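Local coordinates for delta-aminolevulinic acid dehydratase (Toxoplasma gondii ME49, PDB 3OBK), which catalyses, as a porphobilinogen synthase, the condensation of two molecules of 5-aminolevulinic acid to porphobilinogen, the pyrrole building block of tetrapyrroles, at residues Ala209-Tyr214 and Asp262-Lys267; Glu248-Ala253 and Leu276-Glu281; Pro94-Glu99 and Asp138-Met143. All blocks are in the same frame, centred on the assembly; numbering follows the deposited sequence.

How the contacts relate
From the N terminus, contact 3 comes first: it closes a loop of 38 residues by setting 138-143, which follows strand 130-135, against the C-terminal end of strand 89-95. Contact 1 opens later, at 209-214, and contact 2 opens at 248-253 before contact 1 has closed at 262-267; contact 2 then closes at 276-281, so these two cross. Contact 1 joins neighbouring strands of the TIM barrel, and contact 2 packs the two helices outside them, with C212 touching A249 between the layers. Contact 3 lies on the same barrel with its centre about 23 Å from that of contact 1, yet both touch porphobilinogen.

Contact 1 of 3, residues Ala209-Tyr214 and Asp262-Lys267; sequences AYSCKY and DMLMVK. With PBG (3-[5-(aminomethyl)-4-(carboxymethyl)-1H-pyrrol-3-yl]propanoic acid), chain L.
K213 and K267 run side by side from two adjacent parallel strands of a TIM barrel, both reaching the bound porphobilinogen. Each has its CG anti to the backbone N (chi1 171° and 176°), and the full length of the extended lysine chain carries each amine from the strand into the pocket. K213 NZ and K267 NZ, 2.8 Å apart, are both donors and not hydrogen-bonded together; K213 NZ also bonds to S183 O. A pair of pocket lysines is a hallmark of the porphobilinogen synthases, consistent with the handling of two substrate molecules. On the same side of the sheet, Y210 and M265 point the same way. M265 CG lies over a face of the Y210 ring, 3.4 Å from CD2, and the sulfur makes an oblique Met-aromatic contact; the bent, polarisable methionine chain suits this folding over a ring. K267 passes the tyrosine at a slant, its CD 3.3 Å from Y210 CE2.

A209, C212, L264 and V266 turn to the other side, toward the outer helices, where small or aliphatic groups fit. S211 OG touches L264 CD2, while its hydrogen bond goes to D256 of helix 247-258. Between Y210 and C212 the strand register slips by one residue, a beta bulge, and M265 O accepts weak bonds from both S211 N and C212 N. Regular pairing resumes beyond it, with K267 N bonded to C212 O and Y214 N bonded to K267 O. At the ligand, K213 NZ donates to O1A of porphobilinogen at 2.8 Å, and K267 NZ lies 3.1 Å from its pyrrole carbon C4A.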
loop_
_atom_site.group_PDB
_atom_site.type_symbol
_atom_site.label_atom_id
_atom_site.label_comp_id
_atom_site.label_asym_id
_atom_site.label_seq_id
_atom_site.Cartn_x
_atom_site.Cartn_y
_atom_site.Cartn_z
ATOM N N ALA A 209 20.235 -15.076 12.287
ATOM C CA ALA A 209 20.967 -14.688 11.077
ATOM C C ALA A 209 21.324 -13.229 11.181
ATOM O O ALA A 209 20.456 -12.393 11.407
ATOM C CB ALA A 209 20.120 -14.963 9.818
ATOM N N TYR A 210 22.600 -12.908 11.051
ATOM C CA TYR A 210 23.008 -11.514 10.873
ATOM C C TYR A 210 22.748 -11.191 9.410
ATOM O O TYR A 210 23.569 -11.507 8.589
ATOM C CB TYR A 210 24.475 -11.328 11.185
ATOM C CG TYR A 210 24.870 -11.372 12.627
ATOM C CD1 TYR A 210 24.967 -12.555 13.301
ATOM C CD2 TYR A 210 25.236 -10.221 13.296
ATOM C CE1 TYR A 210 25.382 -12.598 14.647
ATOM C CE2 TYR A 210 25.644 -10.244 14.630
ATOM C CZ TYR A 210 25.718 -11.437 15.309
ATOM O OH TYR A 210 26.147 -11.459 16.642
ATOM N N SER A 211 21.587 -10.611 9.085
ATOM C CA SER A 211 21.242 -10.311 7.681
ATOM C C SER A 211 21.845 -9.035 7.208
ATOM O O SER A 211 22.402 -9.002 6.126
ATOM C CB SER A 211 19.744 -10.150 7.473
ATOM O OG SER A 211 19.090 -11.274 7.940
ATOM N N CYS A 212 21.683 -7.986 8.006
ATOM C CA CYS A 212 22.125 -6.657 7.640
ATOM C C CYS A 212 23.238 -6.218 8.592
ATOM O O CYS A 212 23.006 -5.533 9.571
ATOM C CB CYS A 212 20.932 -5.695 7.677
ATOM S SG CYS A 212 19.436 -6.405 6.918
ATOM N N LYS A 213 24.443 -6.690 8.311
ATOM C CA LYS A 213 25.623 -6.403 9.109
ATOM C C LYS A 213 26.530 -5.537 8.256
ATOM O O LYS A 213 26.925 -5.948 7.172
ATOM C CB LYS A 213 26.352 -7.675 9.489
ATOM C CG LYS A 213 27.675 -7.389 10.132
ATOM C CD LYS A 213 28.273 -8.638 10.725
ATOM C CE LYS A 213 29.512 -8.309 11.491
ATOM N NZ LYS A 213 30.004 -9.480 12.171
ATOM N N TYR A 214 26.851 -4.346 8.747
ATOM C CA TYR A 214 27.526 -3.359 7.925
ATOM C C TYR A 214 29.046 -3.360 8.118
ATOM O O TYR A 214 29.546 -3.734 9.160
ATOM C CB TYR A 214 26.907 -1.985 8.177
ATOM C CG TYR A 214 25.528 -1.865 7.553
ATOM C CD1 TYR A 214 24.399 -2.357 8.184
ATOM C CD2 TYR A 214 25.369 -1.302 6.297
ATOM C CE1 TYR A 214 23.125 -2.264 7.582
ATOM C CE2 TYR A 214 24.126 -1.193 5.701
ATOM C CZ TYR A 214 23.009 -1.682 6.345
ATOM O OH TYR A 214 21.800 -1.565 5.726
ATOM N N ASP A 262 15.445 -18.184 11.901
ATOM C CA ASP A 262 14.488 -18.019 12.972
ATOM C C ASP A 262 14.398 -16.553 13.447
ATOM O O ASP A 262 13.360 -16.135 13.975
ATOM C CB ASP A 262 14.930 -18.890 14.163
ATOM C CG ASP A 262 14.964 -20.362 13.835
ATOM O OD1 ASP A 262 13.865 -20.930 13.611
ATOM O OD2 ASP A 262 16.063 -20.969 13.832
ATOM N N MET A 263 15.516 -15.811 13.346
ATOM C CA MET A 263 15.570 -14.379 13.703
ATOM C C MET A 263 16.563 -13.664 12.822
ATOM O O MET A 263 17.521 -14.278 12.336
ATOM C CB MET A 263 15.989 -14.173 15.155
ATOM C CG MET A 263 15.112 -14.913 16.185
ATOM S SD MET A 263 15.556 -14.588 17.910
ATOM C CE MET A 263 14.750 -16.010 18.661
ATOM N N LEU A 264 16.330 -12.362 12.634
ATOM C CA LEU A 264 17.201 -11.499 11.865
ATOM C C LEU A 264 17.806 -10.402 12.725
ATOM O O LEU A 264 17.113 -9.754 13.510
ATOM C CB LEU A 264 16.433 -10.887 10.733
ATOM C CG LEU A 264 15.754 -11.905 9.813
ATOM C CD1 LEU A 264 14.857 -11.152 8.820
ATOM C CD2 LEU A 264 16.742 -12.838 9.110
ATOM N N MET A 265 19.114 -10.235 12.586
ATOM C CA MET A 265 19.910 -9.296 13.344
ATOM C C MET A 265 20.362 -8.161 12.437
ATOM O O MET A 265 20.786 -8.399 11.291
ATOM C CB MET A 265 21.123 -10.027 13.892
ATOM C CG MET A 265 22.250 -9.150 14.497
ATOM S SD MET A 265 22.023 -8.685 16.214
ATOM C CE MET A 265 22.249 -10.254 17.060
ATOM N N VAL A 266 20.237 -6.929 12.919
ATOM C CA VAL A 266 20.843 -5.768 12.262
ATOM C C VAL A 266 21.933 -5.288 13.170
ATOM O O VAL A 266 21.725 -5.165 14.382
ATOM C CB VAL A 266 19.864 -4.594 12.091
ATOM C CG1 VAL A 266 20.613 -3.317 11.531
ATOM C CG2 VAL A 266 18.700 -5.013 11.226
ATOM N N LYS A 267 23.079 -4.987 12.579
ATOM C CA LYS A 267 24.253 -4.628 13.323
ATOM C C LYS A 267 25.101 -3.792 12.445
ATOM O O LYS A 267 25.269 -4.131 11.278
ATOM C CB LYS A 267 25.008 -5.885 13.631
ATOM C CG LYS A 267 26.358 -5.745 14.335
ATOM C CD LYS A 267 26.812 -7.160 14.536
ATOM C CE LYS A 267 28.266 -7.368 14.757
ATOM N NZ LYS A 267 28.548 -8.822 14.439
HETATM C CHA PBG L . 32.842 -11.524 14.052
HETATM C C1A PBG L . 32.151 -10.559 14.959
HETATM C C2A PBG L . 32.424 -9.200 15.083
HETATM C C3A PBG L . 31.538 -8.720 16.030
HETATM C C4A PBG L . 30.705 -9.766 16.382
HETATM N NA PBG L . 31.112 -10.873 15.746
HETATM C C5A PBG L . 33.560 -8.407 14.482
HETATM C C6A PBG L . 33.526 -8.193 13.031
HETATM O O1A PBG L . 32.791 -8.965 12.360
HETATM O O2A PBG L . 34.270 -7.334 12.507
HETATM C C7A PBG L . 31.509 -7.335 16.551
HETATM C C8A PBG L . 30.694 -7.092 17.766
HETATM C C9A PBG L . 30.880 -5.820 18.481
HETATM O O3A PBG L . 30.549 -5.783 19.662
HETATM O O4A PBG L . 31.593 -4.895 18.062
HETATM N N1 PBG L . 32.090 -12.111 12.992
#

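Contact 2 of 3, residues Glu248-Ala253 and Leu276-Glu281; sequences EAEREA and LAKIRE. With MG (magnesium ion), chain I.
K278 CG lies over one face of the E250 carboxylate, with OE1 the nearest atom at 3.9 Å, the two side chains crossing at a slant. E250 OE1 and K278 NZ stand 5.8 Å apart, any attraction at most long-range. K278 NZ makes a salt bridge at 2.8 Å with E281 OE1, three residues on in the same helix, and another with E281 of a neighbouring subunit. E250 CG continues the apolar surface, touching I279 CD1.

I279 fills the space between the helices. Its CG2 touches A253 CB at 3.7 Å, and its CD1, brought round by chi2 of -47°, lies near A249 O as well as A253 CB. Alanines one turn apart leave room for a branched isoleucine at this helix spacing.

E252 lies on a different side of its helix. Its OE1 binds a magnesium ion at 1.9 Å, five waters complete the six ligands, and OE2 pairs with R27 of a neighbouring subunit, consistent with a metal site at the octamer's interfaces.

The axes of 248-253 and 276-281 are inclined by 46°; their parent helices 247-258 and 273-282 flank strand 263-267 in sequence and cover this part of the barrel's outside, A249 and I279 both resting on C212 of strand 206-213.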
loop_
_atom_site.group_PDB
_atom_site.type_symbol
_atom_site.label_atom_id
_atom_site.label_comp_id
_atom_site.label_asym_id
_atom_site.label_seq_id
_atom_site.Cartn_x
_atom_site.Cartn_y
_atom_site.Cartn_z
ATOM N N GLU A 248 19.624 -2.588 -0.210
ATOM C CA GLU A 248 20.364 -3.835 -0.087
ATOM C C GLU A 248 19.961 -4.619 1.173
ATOM O O GLU A 248 19.949 -5.842 1.159
ATOM C CB GLU A 248 21.872 -3.542 -0.084
ATOM C CG GLU A 248 22.749 -4.731 -0.262
ATOM C CD GLU A 248 24.248 -4.380 -0.202
ATOM O OE1 GLU A 248 24.624 -3.192 0.042
ATOM O OE2 GLU A 248 25.051 -5.330 -0.403
ATOM N N ALA A 249 19.621 -3.929 2.254
ATOM C CA ALA A 249 19.227 -4.624 3.501
ATOM C C ALA A 249 18.027 -5.541 3.272
ATOM O O ALA A 249 17.963 -6.600 3.832
ATOM C CB ALA A 249 18.941 -3.646 4.622
ATOM N N GLU A 250 17.108 -5.128 2.416
ATOM C CA GLU A 250 15.910 -5.908 2.106
ATOM C C GLU A 250 16.239 -7.124 1.246
ATOM O O GLU A 250 15.650 -8.190 1.383
ATOM C CB GLU A 250 14.884 -5.023 1.390
ATOM C CG GLU A 250 14.491 -3.787 2.230
ATOM C CD GLU A 250 13.533 -2.832 1.482
ATOM O OE1 GLU A 250 13.872 -1.609 1.392
ATOM O OE2 GLU A 250 12.465 -3.323 0.985
ATOM N N ARG A 251 17.193 -6.969 0.353
ATOM C CA ARG A 251 17.663 -8.103 -0.390
ATOM C C ARG A 251 18.192 -9.160 0.609
ATOM O O ARG A 251 17.825 -10.320 0.553
ATOM C CB ARG A 251 18.748 -7.652 -1.359
ATOM C CG ARG A 251 18.921 -8.536 -2.538
ATOM C CD ARG A 251 20.132 -8.141 -3.394
ATOM N NE ARG A 251 20.507 -9.284 -4.218
ATOM C CZ ARG A 251 21.596 -9.368 -4.968
ATOM N NH1 ARG A 251 22.432 -8.353 -5.027
ATOM N NH2 ARG A 251 21.829 -10.477 -5.682
ATOM N N GLU A 252 19.006 -8.738 1.566
ATOM C CA GLU A 252 19.584 -9.699 2.497
ATOM C C GLU A 252 18.523 -10.303 3.416
ATOM O O GLU A 252 18.504 -11.525 3.645
ATOM C CB GLU A 252 20.724 -9.060 3.289
ATOM C CG GLU A 252 21.987 -8.740 2.405
ATOM C CD GLU A 252 22.936 -9.935 2.244
ATOM O OE1 GLU A 252 22.790 -10.942 2.971
ATOM O OE2 GLU A 252 23.857 -9.875 1.399
ATOM N N ALA A 253 17.633 -9.461 3.942
ATOM C CA ALA A 253 16.672 -9.928 4.913
ATOM C C ALA A 253 15.716 -10.926 4.248
ATOM O O ALA A 253 15.496 -12.000 4.763
ATOM C CB ALA A 253 15.949 -8.763 5.553
ATOM N N LEU A 276 16.801 -1.269 10.813
ATOM C CA LEU A 276 16.059 -2.063 11.772
ATOM C C LEU A 276 14.570 -1.874 11.565
ATOM O O LEU A 276 13.851 -2.856 11.443
ATOM C CB LEU A 276 16.461 -1.682 13.208
ATOM C CG LEU A 276 15.812 -2.420 14.361
ATOM C CD1 LEU A 276 16.157 -3.902 14.365
ATOM C CD2 LEU A 276 16.240 -1.789 15.686
ATOM N N ALA A 277 14.100 -0.625 11.516
ATOM C CA ALA A 277 12.659 -0.356 11.361
ATOM C C ALA A 277 12.149 -0.853 10.031
ATOM O O ALA A 277 11.044 -1.365 9.946
ATOM C CB ALA A 277 12.334 1.099 11.514
ATOM N N LYS A 278 12.945 -0.706 8.986
ATOM C CA LYS A 278 12.453 -1.064 7.657
ATOM C C LYS A 278 12.278 -2.572 7.561
ATOM O O LYS A 278 11.246 -3.039 7.098
ATOM C CB LYS A 278 13.355 -0.528 6.565
ATOM C CG LYS A 278 12.909 -0.902 5.153
ATOM C CD LYS A 278 11.399 -0.612 4.853
ATOM C CE LYS A 278 11.176 0.678 4.045
ATOM N NZ LYS A 278 9.795 1.258 4.314
ATOM N N ILE A 279 13.263 -3.323 8.061
ATOM C CA ILE A 279 13.198 -4.776 8.048
ATOM C C ILE A 279 12.108 -5.268 8.978
ATOM O O ILE A 279 11.426 -6.221 8.676
ATOM C CB ILE A 279 14.556 -5.443 8.388
ATOM C CG1 ILE A 279 15.620 -4.999 7.373
ATOM C CG2 ILE A 279 14.420 -6.969 8.370
ATOM C CD1 ILE A 279 15.181 -5.060 5.872
ATOM N N ARG A 280 11.909 -4.596 10.098
ATOM C CA ARG A 280 10.765 -4.910 10.971
ATOM C C ARG A 280 9.427 -4.814 10.268
ATOM O O ARG A 280 8.546 -5.598 10.520
ATOM C CB ARG A 280 10.741 -3.949 12.154
ATOM C CG ARG A 280 9.584 -4.168 13.126
ATOM C CD ARG A 280 9.409 -5.631 13.432
ATOM N NE ARG A 280 9.148 -5.847 14.835
ATOM C CZ ARG A 280 7.942 -6.037 15.372
ATOM N NH1 ARG A 280 6.826 -6.069 14.617
ATOM N NH2 ARG A 280 7.873 -6.238 16.694
ATOM N N GLU A 281 9.283 -3.809 9.418
ATOM C CA GLU A 281 8.042 -3.517 8.729
ATOM C C GLU A 281 7.745 -4.626 7.735
ATOM O O GLU A 281 6.623 -5.041 7.590
ATOM C CB GLU A 281 8.175 -2.153 8.025
ATOM C CG GLU A 281 6.969 -1.649 7.243
ATOM C CD GLU A 281 7.157 -0.202 6.701
ATOM O OE1 GLU A 281 8.340 0.218 6.490
ATOM O OE2 GLU A 281 6.116 0.501 6.468
HETATM MG MG MG I . 23.176 -12.779 3.058
HETATM O O HOH W 1 22.541 -12.315 5.299
HETATM O O HOH W 2 25.028 -12.091 3.723
HETATM O O HOH W 3 24.270 -12.581 1.167
HETATM O O HOH W 4 21.181 -13.598 2.988
HETATM O O HOH W 5 24.056 -14.563 3.380
#

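Contact 3 of 3, residues Pro94-Glu99 and Asp138-Met143; sequences PKVDDE and DPYSSM. With PBG (3-[5-(aminomethyl)-4-(carboxymethyl)-1H-pyrrol-3-yl]propanoic acid), chain L.
V96 has CG1 anti to its own N (chi1 172°), which leaves the other methyl, CG2, directed at Y140; the tyrosine, with CG anti to the carbonyl carbon (chi1 -54°), places its ring beside its own backbone N, where CG2 reaches it. CG2 approaches obliquely, 3.4 Å from Y140 CE1, and the two side chains cross at about a right angle. P94 also meets this ring at a slant, with CG 3.3 Å from Y140 OH. The compact, beta-branched valine and the rigid proline ring offer apolar surface that lies close against a broad aromatic ring, and L115 of helix 114-125 packs on both P94 and Y140.

P139 joins the cluster through CB, which sits against P94 O at 3.8 Å. All this takes place at the C-terminal rim of the TIM barrel, where strand 89-95 gives way to loop and the segment 138-143 follows strand 130-135; in barrels of this kind that rim carries the active site. No direct hydrogen bond joins the segments, but a water does: V96 N donates to it at 2.7 Å, and the water can in turn donate to P139 O at 2.8 Å.

Further along, S141 OG accepts from M143 N at 3.0 Å, an ST turn that shapes the loop. At its other end D138 faces porphobilinogen, whose amine N1 makes a weak hydrogen bond of 3.1 Å to D138 OD1.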
loop_
_atom_site.group_PDB
_atom_site.type_symbol
_atom_site.label_atom_id
_atom_site.label_comp_id
_atom_site.label_asym_id
_atom_site.label_seq_id
_atom_site.Cartn_x
_atom_site.Cartn_y
_atom_site.Cartn_z
ATOM N N PRO A 94 34.981 -16.403 21.945
ATOM C CA PRO A 94 36.271 -16.865 22.463
ATOM C C PRO A 94 37.464 -16.027 22.009
ATOM O O PRO A 94 37.617 -15.762 20.826
ATOM C CB PRO A 94 36.390 -18.256 21.870
ATOM C CG PRO A 94 35.694 -18.156 20.573
ATOM C CD PRO A 94 34.623 -17.096 20.704
ATOM N N LYS A 95 38.291 -15.606 22.961
ATOM C CA LYS A 95 39.642 -15.127 22.652
ATOM C C LYS A 95 40.520 -16.374 22.581
ATOM O O LYS A 95 40.775 -17.011 23.582
ATOM C CB LYS A 95 40.118 -14.091 23.699
ATOM C CG LYS A 95 41.614 -14.078 24.091
ATOM C CD LYS A 95 42.575 -13.753 22.957
ATOM C CE LYS A 95 43.987 -13.312 23.487
ATOM N NZ LYS A 95 44.725 -14.293 24.404
ATOM N N VAL A 96 40.942 -16.720 21.371
ATOM C CA VAL A 96 41.731 -17.926 21.103
ATOM C C VAL A 96 43.227 -17.597 21.153
ATOM O O VAL A 96 43.653 -16.503 20.764
ATOM C CB VAL A 96 41.342 -18.492 19.696
ATOM C CG1 VAL A 96 42.242 -19.619 19.244
ATOM C CG2 VAL A 96 39.841 -18.910 19.671
ATOM N N ASP A 97 44.022 -18.546 21.653
ATOM C CA ASP A 97 45.483 -18.405 21.685
ATOM C C ASP A 97 45.996 -18.192 20.274
ATOM O O ASP A 97 45.594 -18.906 19.371
ATOM C CB ASP A 97 46.136 -19.682 22.233
ATOM C CG ASP A 97 45.774 -19.964 23.703
ATOM O OD1 ASP A 97 45.883 -18.999 24.521
ATOM O OD2 ASP A 97 45.416 -21.145 24.022
ATOM N N ASP A 98 46.909 -17.241 20.090
ATOM C CA ASP A 98 47.479 -16.982 18.768
ATOM C C ASP A 98 47.954 -18.267 18.090
ATOM O O ASP A 98 47.828 -18.396 16.888
ATOM C CB ASP A 98 48.627 -15.947 18.843
ATOM C CG ASP A 98 49.000 -15.342 17.448
ATOM O OD1 ASP A 98 48.125 -14.763 16.759
ATOM O OD2 ASP A 98 50.176 -15.433 17.023
ATOM N N GLU A 99 48.458 -19.222 18.867
ATOM C CA GLU A 99 49.063 -20.449 18.337
ATOM C C GLU A 99 48.053 -21.391 17.670
ATOM O O GLU A 99 48.426 -22.141 16.771
ATOM C CB GLU A 99 49.865 -21.184 19.434
ATOM N N ASP A 138 36.599 -15.485 12.186
ATOM C CA ASP A 138 37.604 -14.475 12.500
ATOM C C ASP A 138 38.272 -14.664 13.835
ATOM O O ASP A 138 39.423 -14.316 13.967
ATOM C CB ASP A 138 37.166 -13.010 12.285
ATOM C CG ASP A 138 35.763 -12.705 12.736
ATOM O OD1 ASP A 138 34.826 -13.503 12.510
ATOM O OD2 ASP A 138 35.601 -11.570 13.232
ATOM N N PRO A 139 37.576 -15.229 14.827
ATOM C CA PRO A 139 38.296 -15.412 16.081
ATOM C C PRO A 139 39.378 -16.463 15.969
ATOM O O PRO A 139 40.220 -16.574 16.846
ATOM C CB PRO A 139 37.205 -15.872 17.071
ATOM C CG PRO A 139 35.872 -15.492 16.451
ATOM C CD PRO A 139 36.119 -15.447 14.961
ATOM N N TYR A 140 39.325 -17.259 14.916
ATOM C CA TYR A 140 40.265 -18.356 14.723
ATOM C C TYR A 140 41.176 -18.137 13.544
ATOM O O TYR A 140 42.005 -18.976 13.258
ATOM C CB TYR A 140 39.483 -19.636 14.478
ATOM C CG TYR A 140 38.472 -19.912 15.557
ATOM C CD1 TYR A 140 38.818 -20.645 16.687
ATOM C CD2 TYR A 140 37.166 -19.437 15.452
ATOM C CE1 TYR A 140 37.895 -20.913 17.650
ATOM C CE2 TYR A 140 36.253 -19.686 16.427
ATOM C CZ TYR A 140 36.622 -20.421 17.517
ATOM O OH TYR A 140 35.702 -20.667 18.489
ATOM N N SER A 141 40.999 -17.024 12.850
ATOM C CA SER A 141 41.702 -16.779 11.608
ATOM C C SER A 141 42.960 -15.979 11.874
ATOM O O SER A 141 42.921 -14.953 12.546
ATOM C CB SER A 141 40.810 -16.021 10.623
ATOM O OG SER A 141 41.580 -15.412 9.616
ATOM N N SER A 142 44.070 -16.442 11.321
ATOM C CA SER A 142 45.345 -15.727 11.466
ATOM C C SER A 142 45.370 -14.471 10.626
ATOM O O SER A 142 46.337 -13.698 10.680
ATOM C CB SER A 142 46.542 -16.635 11.102
ATOM O OG SER A 142 46.383 -17.348 9.888
ATOM N N MET A 143 44.316 -14.286 9.830
ATOM C CA MET A 143 44.183 -13.136 8.957
ATOM C C MET A 143 43.186 -12.130 9.499
ATOM O O MET A 143 43.069 -11.040 8.959
ATOM C CB MET A 143 43.727 -13.590 7.585
ATOM C CG MET A 143 44.632 -14.651 6.953
ATOM S SD MET A 143 46.077 -13.920 6.236
ATOM C CE MET A 143 47.326 -14.252 7.461
HETATM C CHA PBG L . 32.842 -11.524 14.052
HETATM C C1A PBG L . 32.151 -10.559 14.959
HETATM C C2A PBG L . 32.424 -9.200 15.083
HETATM C C3A PBG L . 31.538 -8.720 16.030
HETATM C C4A PBG L . 30.705 -9.766 16.382
HETATM N NA PBG L . 31.112 -10.873 15.746
HETATM C C5A PBG L . 33.560 -8.407 14.482
HETATM C C6A PBG L . 33.526 -8.193 13.031
HETATM O O1A PBG L . 32.791 -8.965 12.360
HETATM O O2A PBG L . 34.270 -7.334 12.507
HETATM C C7A PBG L . 31.509 -7.335 16.551
HETATM C C8A PBG L . 30.694 -7.092 17.766
HETATM C C9A PBG L . 30.880 -5.820 18.481
HETATM O O3A PBG L . 30.549 -5.783 19.662
HETATM O O4A PBG L . 31.593 -4.895 18.062
HETATM N N1 PBG L . 32.090 -12.111 12.992
HETATM O O HOH W 6 40.334 -15.072 19.264
#